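Local structure of monalysin (Pseudomonas entomophila, 4MKO) at residues Q168-G171 with S172-D175. The protein forms pores in host cell membranes as an aerolysin-like beta-barrel toxin, contributing to intestinal damage and death in infected Drosophila. Numbering follows the deposited sequence.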
loop_
_atom_site.group_PDB
_atom_site.type_symbol
_atom_site.label_atom_id
_atom_site.label_comp_id
_atom_site.label_asym_id
_atom_site.label_seq_id
_atom_site.Cartn_x
_atom_site.Cartn_y
_atom_site.Cartn_z
ATOM N N GLN A 168 16.999 7.668 10.978
ATOM C CA GLN A 168 16.884 8.183 12.333
ATOM C C GLN A 168 17.951 7.542 13.191
ATOM O O GLN A 168 18.146 6.325 13.128
ATOM C CB GLN A 168 15.488 7.886 12.899
ATOM C CG GLN A 168 15.256 8.338 14.348
ATOM C CD GLN A 168 15.099 9.831 14.482
ATOM O OE1 GLN A 168 14.388 10.478 13.711
ATOM N NE2 GLN A 168 15.774 10.413 15.465
ATOM N N ALA A 169 18.650 8.349 13.989
ATOM C CA ALA A 169 19.705 7.788 14.834
ATOM C C ALA A 169 19.127 7.311 16.166
ATOM O O ALA A 169 18.263 7.968 16.748
ATOM C CB ALA A 169 20.792 8.827 15.067
ATOM N N VAL A 170 19.549 6.118 16.605
ATOM C CA VAL A 170 19.114 5.529 17.878
ATOM C C VAL A 170 20.432 5.184 18.530
ATOM O O VAL A 170 21.089 4.234 18.102
ATOM C CB VAL A 170 18.218 4.263 17.715
ATOM C CG1 VAL A 170 17.767 3.743 19.089
ATOM C CG2 VAL A 170 17.008 4.533 16.815
ATOM N N GLY A 171 20.872 6.019 19.467
ATOM C CA GLY A 171 22.195 5.847 20.056
ATOM C C GLY A 171 23.213 5.948 18.935
ATOM O O GLY A 171 23.218 6.945 18.201
ATOM N N SER A 172 23.972 4.858 18.705
ATOM C CA SER A 172 24.998 4.777 17.654
ATOM C C SER A 172 24.570 3.984 16.402
ATOM O O SER A 172 25.352 3.791 15.465
ATOM C CB SER A 172 26.296 4.235 18.239
ATOM O OG SER A 172 26.764 5.142 19.228
ATOM N N ARG A 173 23.296 3.601 16.363
ATOM C CA ARG A 173 22.674 2.862 15.275
ATOM C C ARG A 173 21.912 3.869 14.397
ATOM O O ARG A 173 21.488 4.908 14.913
ATOM C CB ARG A 173 21.704 1.859 15.932
ATOM C CG ARG A 173 20.766 1.102 15.049
ATOM C CD ARG A 173 19.907 0.246 15.944
ATOM N NE ARG A 173 18.523 0.702 15.938
ATOM C CZ ARG A 173 17.602 0.307 16.804
ATOM N NH1 ARG A 173 17.915 -0.537 17.778
ATOM N NH2 ARG A 173 16.358 0.750 16.702
ATOM N N VAL A 174 21.713 3.545 13.098
ATOM C CA VAL A 174 20.952 4.387 12.142
ATOM C C VAL A 174 19.814 3.535 11.527
ATOM O O VAL A 174 20.072 2.570 10.801
ATOM C CB VAL A 174 21.839 5.037 11.044
ATOM C CG1 VAL A 174 21.012 5.949 10.135
ATOM C CG2 VAL A 174 22.990 5.831 11.661
ATOM N N ASP A 175 18.575 3.907 11.827
ATOM C CA ASP A 175 17.372 3.213 11.336
ATOM C C ASP A 175 16.925 3.767 9.996
ATOM O O ASP A 175 17.195 4.937 9.701
ATOM C CB ASP A 175 16.250 3.314 12.379
ATOM C CG ASP A 175 16.477 2.464 13.619
ATOM O OD1 ASP A 175 17.498 1.746 13.670
ATOM O OD2 ASP A 175 15.634 2.513 14.529
HETATM O O HOH W 1 23.489 6.862 15.356
#
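V170 and R173 pair across the two-residue turn of a beta hairpin, their side chains side by side and pointing the same way, at the surface tip where strand 165-170 of this aerolysin-like fold reverses into strand 173-191. The turn is type II', with G171 and S172 at its corners. Glycine suits the first corner: its positive phi (60°) is easy for a residue without a side chain. Serine, small and polar, fits the exposed second corner.

Backbone bonds close the hairpin. V170 and R173 form a hydrogen-bonded pair, V170 N to R173 O at 2.8 Å and R173 N to V170 O at 2.9 Å; Q168 and D175 form the next, with D175 N to Q168 O at 2.8 Å. Between them, A169 and V174 are a non-hydrogen-bonded pair with side chains on the face opposite V170, R173 and D175. A water donates to both G171 O and R173 O, bridging the turn to its strand.

On the face shared by V170, R173 and D175, arginine and aspartate two residues apart on one strand form a side-on salt bridge. The arginine chain starts with CG anti to the backbone N (chi1 171°) and bends at chi3, which carries the guanidinium forward along the strand, away from the turn, to the carboxylate of D175. R173 NE meets D175 OD1 at 2.7 Å, tilted out of both planes. N150 and S153 also bond to this buried carboxylate, probably stabilising its charge. Branched V170 sets its CB over one face of the R173 guanidinium, offset toward the rim, while V170 CG2 reaches D175 OD2 at 3.3 Å. D175 OD2 offers its syn lone pair to R173 NH2 in a 2.9 Å bond, nearly straight at 177°.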